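PDB 1VHZ: ADP compounds hydrolase NudE from Escherichia coli, which hydrolyses ADP-ribose, NADH, Ap3A and Ap2A, using magnesium or another divalent cation, and works as a homodimer. Local coordinates for residues A[28-33]-A[38-43]. Numbering follows the deposited sequence.
Sequences SVDLEF and RRVYER. With APR (adenosine-5-diphosphoribose), chain C.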
ATOM      1  N   SER A  28       0.314  14.681 -16.680  1.00 28.26           N
ATOM      2  CA  SER A  28       1.439  14.213 -17.494  1.00 28.70           C
ATOM      3  C   SER A  28       2.620  15.090 -17.034  1.00 26.62           C
ATOM      4  O   SER A  28       2.432  16.305 -16.923  1.00 26.87           O
ATOM      5  CB  SER A  28       1.201  14.407 -18.978  1.00 26.14           C
ATOM      6  OG  SER A  28       1.891  13.433 -19.741  1.00 40.14           O
ATOM      7  N   VAL A  29       3.727  14.490 -16.660  1.00 26.17           N
ATOM      8  CA  VAL A  29       4.871  15.249 -16.172  1.00 26.07           C
ATOM      9  C   VAL A  29       6.099  15.051 -17.060  1.00 28.03           C
ATOM     10  O   VAL A  29       6.556  13.920 -17.191  1.00 26.38           O
ATOM     11  CB  VAL A  29       5.266  14.818 -14.739  1.00 22.01           C
ATOM     12  CG1 VAL A  29       6.416  15.658 -14.204  1.00 22.40           C
ATOM     13  CG2 VAL A  29       4.092  14.914 -13.773  1.00 25.76           C
ATOM     14  N   ASP A  30       6.600  16.132 -17.654  1.00 27.60           N
ATOM     15  CA  ASP A  30       7.809  16.029 -18.464  1.00 27.25           C
ATOM     16  C   ASP A  30       9.004  16.163 -17.509  1.00 27.59           C
ATOM     17  O   ASP A  30       9.065  17.105 -16.723  1.00 25.31           O
ATOM     18  CB  ASP A  30       7.900  17.106 -19.537  1.00 40.07           C
ATOM     19  CG  ASP A  30       7.075  16.738 -20.756  1.00 43.11           C
ATOM     20  OD1 ASP A  30       7.659  16.179 -21.699  1.00 54.36           O
ATOM     21  OD2 ASP A  30       5.858  16.991 -20.748  1.00 54.96           O
ATOM     22  N   LEU A  31       9.915  15.200 -17.573  1.00 23.89           N
ATOM     23  CA  LEU A  31      11.069  15.205 -16.706  1.00 25.69           C
ATOM     24  C   LEU A  31      12.405  15.129 -17.442  1.00 22.99           C
ATOM     25  O   LEU A  31      12.518  14.481 -18.470  1.00 21.57           O
ATOM     26  CB  LEU A  31      11.048  13.928 -15.823  1.00 29.13           C
ATOM     27  CG  LEU A  31      10.059  13.909 -14.665  1.00 33.16           C
ATOM     28  CD1 LEU A  31      10.088  12.552 -13.979  1.00 27.37           C
ATOM     29  CD2 LEU A  31      10.369  15.023 -13.672  1.00 31.41           C
ATOM     30  N   GLU A  32      13.413  15.709 -16.801  1.00 21.39           N
ATOM     31  CA  GLU A  32      14.758  15.649 -17.330  1.00 20.46           C
ATOM     32  C   GLU A  32      15.643  15.145 -16.177  1.00 17.46           C
ATOM     33  O   GLU A  32      15.830  15.880 -15.215  1.00 14.42           O
ATOM     34  CB  GLU A  32      15.352  16.933 -17.890  1.00 20.93           C
ATOM     35  CG  GLU A  32      16.640  16.613 -18.691  1.00 22.33           C
ATOM     36  CD  GLU A  32      17.202  17.880 -19.328  1.00 31.06           C
ATOM     37  OE1 GLU A  32      16.539  18.450 -20.221  1.00 34.54           O
ATOM     38  OE2 GLU A  32      18.299  18.312 -18.934  1.00 31.58           O
ATOM     39  N   PHE A  33      16.097  13.908 -16.317  1.00 15.90           N
ATOM     40  CA  PHE A  33      16.960  13.350 -15.282  1.00 19.89           C
ATOM     41  C   PHE A  33      18.344  13.982 -15.320  1.00 19.56           C
ATOM     42  O   PHE A  33      18.699  14.702 -16.241  1.00 17.49           O
ATOM     43  CB  PHE A  33      17.012  11.829 -15.419  1.00 17.35           C
ATOM     44  CG  PHE A  33      15.680  11.210 -15.072  1.00 20.58           C
ATOM     45  CD1 PHE A  33      14.699  11.060 -16.043  1.00 18.28           C
ATOM     46  CD2 PHE A  33      15.409  10.805 -13.774  1.00 18.12           C
ATOM     47  CE1 PHE A  33      13.476  10.492 -15.724  1.00 24.24           C
ATOM     48  CE2 PHE A  33      14.183  10.247 -13.444  1.00 14.58           C
ATOM     49  CZ  PHE A  33      13.210  10.096 -14.423  1.00 21.87           C
ATOM     50  N   ARG A  38      15.316  12.383 -21.010  1.00 24.41           N
ATOM     51  CA  ARG A  38      13.988  12.959 -20.885  1.00 27.21           C
ATOM     52  C   ARG A  38      12.931  11.867 -21.027  1.00 26.45           C
ATOM     53  O   ARG A  38      13.095  10.931 -21.809  1.00 29.13           O
ATOM     54  CB  ARG A  38      13.704  14.098 -21.859  1.00 26.31           C
ATOM     55  CG  ARG A  38      14.400  15.386 -21.442  1.00 34.52           C
ATOM     56  CD  ARG A  38      14.050  16.544 -22.361  1.00 38.13           C
ATOM     57  NE  ARG A  38      14.585  17.804 -21.844  1.00 34.57           N
ATOM     58  CZ  ARG A  38      14.216  18.991 -22.313  1.00 36.19           C
ATOM     59  NH1 ARG A  38      14.738  20.089 -21.791  1.00 31.24           N
ATOM     60  NH2 ARG A  38      13.331  19.051 -23.301  1.00 31.22           N
ATOM     61  N   ARG A  39      11.901  11.987 -20.214  1.00 24.25           N
ATOM     62  CA  ARG A  39      10.807  11.021 -20.187  1.00 26.93           C
ATOM     63  C   ARG A  39       9.544  11.757 -19.723  1.00 27.22           C
ATOM     64  O   ARG A  39       9.607  12.791 -19.054  1.00 25.58           O
ATOM     65  CB  ARG A  39      11.120   9.895 -19.217  1.00 30.34           C
ATOM     66  CG  ARG A  39      11.639   8.565 -19.544  1.00 34.45           C
ATOM     67  CD  ARG A  39      12.301   8.191 -20.805  1.00 34.17           C
ATOM     68  NE  ARG A  39      13.313   7.184 -20.803  1.00 34.86           N
ATOM     69  CZ  ARG A  39      13.515   6.018 -20.245  1.00 38.65           C
ATOM     70  NH1 ARG A  39      12.655   5.437 -19.411  1.00 31.07           N
ATOM     71  NH2 ARG A  39      14.655   5.350 -20.499  1.00 34.39           N
ATOM     72  N   VAL A  40       8.404  11.241 -20.143  1.00 29.29           N
ATOM     73  CA  VAL A  40       7.101  11.797 -19.783  1.00 30.55           C
ATOM     74  C   VAL A  40       6.398  10.772 -18.884  1.00 32.54           C
ATOM     75  O   VAL A  40       6.176   9.633 -19.309  1.00 31.78           O
ATOM     76  CB  VAL A  40       6.222  12.061 -21.016  1.00 33.34           C
ATOM     77  CG1 VAL A  40       4.855  12.595 -20.607  1.00 21.61           C
ATOM     78  CG2 VAL A  40       6.917  13.042 -21.959  1.00 24.89           C
ATOM     79  N   TYR A  41       6.168  11.136 -17.635  1.00 30.60           N
ATOM     80  CA  TYR A  41       5.518  10.231 -16.694  1.00 31.60           C
ATOM     81  C   TYR A  41       4.080  10.685 -16.433  1.00 33.87           C
ATOM     82  O   TYR A  41       3.734  11.842 -16.666  1.00 32.86           O
ATOM     83  CB  TYR A  41       6.233  10.235 -15.345  1.00 31.87           C
ATOM     84  CG  TYR A  41       7.504   9.447 -15.193  1.00 34.27           C
ATOM     85  CD1 TYR A  41       8.056   9.262 -13.923  1.00 34.36           C
ATOM     86  CD2 TYR A  41       8.168   8.885 -16.270  1.00 36.30           C
ATOM     87  CE1 TYR A  41       9.229   8.545 -13.751  1.00 36.09           C
ATOM     88  CE2 TYR A  41       9.340   8.172 -16.121  1.00 36.17           C
ATOM     89  CZ  TYR A  41       9.859   8.006 -14.857  1.00 37.97           C
ATOM     90  OH  TYR A  41      11.012   7.283 -14.693  1.00 41.56           O
ATOM     91  N   GLU A  42       3.280   9.767 -15.903  1.00 32.21           N
ATOM     92  CA  GLU A  42       1.900  10.121 -15.568  1.00 33.58           C
ATOM     93  C   GLU A  42       1.695   9.849 -14.077  1.00 32.98           C
ATOM     94  O   GLU A  42       2.297   8.925 -13.536  1.00 30.89           O
ATOM     95  CB  GLU A  42       0.890   9.367 -16.400  1.00 32.30           C
ATOM     96  CG  GLU A  42       0.667   9.914 -17.794  1.00 35.10           C
ATOM     97  CD  GLU A  42      -0.556   9.318 -18.462  1.00 33.46           C
ATOM     98  OE1 GLU A  42      -1.114   8.344 -17.906  1.00 33.37           O
ATOM     99  OE2 GLU A  42      -0.942   9.830 -19.529  1.00 34.89           O
ATOM    100  N   ARG A  43       0.896  10.680 -13.428  1.00 31.39           N
ATOM    101  CA  ARG A  43       0.617  10.527 -12.015  1.00 31.88           C
ATOM    102  C   ARG A  43      -0.727  11.192 -11.679  1.00 31.87           C
ATOM    103  O   ARG A  43      -1.271  11.980 -12.446  1.00 30.12           O
ATOM    104  CB  ARG A  43       1.676  11.200 -11.107  1.00 19.38           C
ATOM    105  CG  ARG A  43       1.655  12.718 -11.268  1.00 19.07           C
ATOM    106  CD  ARG A  43       2.665  13.425 -10.387  1.00 20.85           C
ATOM    107  NE  ARG A  43       2.497  14.870 -10.470  1.00 20.68           N
ATOM    108  CZ  ARG A  43       3.351  15.805 -10.100  1.00 22.37           C
ATOM    109  NH1 ARG A  43       3.014  17.082 -10.237  1.00 20.55           N
ATOM    110  NH2 ARG A  43       4.541  15.499  -9.591  1.00 21.04           N
TER
HETATM  111  N1  APR C 197       4.727   7.257 -15.187  0.50 42.59           N
HETATM  112  C2  APR C 197       5.260   6.495 -16.243  0.50 43.21           C
HETATM  113  N3  APR C 197       6.281   5.637 -16.189  0.50 44.12           N
HETATM  114  C4  APR C 197       6.848   5.528 -14.899  0.50 45.03           C
HETATM  115  C5  APR C 197       6.441   6.211 -13.734  0.50 43.99           C
HETATM  116  C6  APR C 197       5.300   7.137 -13.898  0.50 42.14           C
HETATM  117  N6  APR C 197       4.800   7.859 -12.893  0.50 40.55           N
HETATM  118  N7  APR C 197       7.233   5.847 -12.658  0.50 44.51           N
HETATM  119  C8  APR C 197       8.100   4.961 -13.164  0.50 45.46           C
HETATM  120  N9  APR C 197       7.906   4.740 -14.501  0.50 46.22           N
HETATM  121  C1' APR C 197       8.690   3.767 -15.542  0.50 48.21           C
HETATM  122  C2' APR C 197      10.177   4.217 -15.612  0.50 48.82           C
HETATM  123  O2' APR C 197      10.652   4.001 -16.926  0.50 49.77           O
HETATM  124  C3' APR C 197      10.952   3.275 -14.619  0.50 48.41           C
HETATM  125  O3' APR C 197      11.992   2.570 -15.282  0.50 47.13           O
HETATM  126  O4' APR C 197       8.757   2.495 -14.969  0.50 49.14           O
HETATM  127  C4' APR C 197       9.970   2.313 -14.085  0.50 50.17           C
HETATM  128  C5' APR C 197      10.525   0.959 -14.294  0.50 51.97           C
HETATM  129  O   HOH W   1       0.777  11.363 -20.880  1.00 47.43           O
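Val29 and Tyr41 exchange both backbone hydrogen bonds, Val29 N to Tyr41 O at 2.6 Å and Tyr41 N to Val29 O at 2.8 Å, and Leu31 and Arg39 form the next such antiparallel pair. Glu32 and Arg38 make a salt bridge near the turn: one oxygen, Glu32 OE1, takes both Arg38 NE (2.6 Å) and Arg38 NH1 (2.9 Å), a side-on grip with Glu32 OE1 close to the guanidinium plane. At the other end a water joins Ser28 OG to Glu42 OE2, while Glu42 OE1 bonds Ser21 and Leu23 of the second subunit. Among apolar contacts, Leu31 CD1 makes a CH-pi contact over one face of the Tyr41 ring, 4.2 Å from its centroid, and Phe33 CZ packs against Tyr41 CZ (4.0 Å), the two side chains crossing at about a right angle. With CG anti to the carbonyl carbon (chi1 -79°), the Tyr41 ring presents its opposite face to the adenine at APR C5. An alanine in place of Tyr41 is likely to leave the adenine without the ring it lies against and Leu31 CD1 without an aromatic surface. Glu42 reads the adenine edge through its backbone, N donating to APR N1 (3.0 Å) and O accepting from APR N6 (2.8 Å). This antiparallel beta hairpin of the three-stranded N-terminal sheet forms one wall of the ADP-ribose pocket, meeting the adenine.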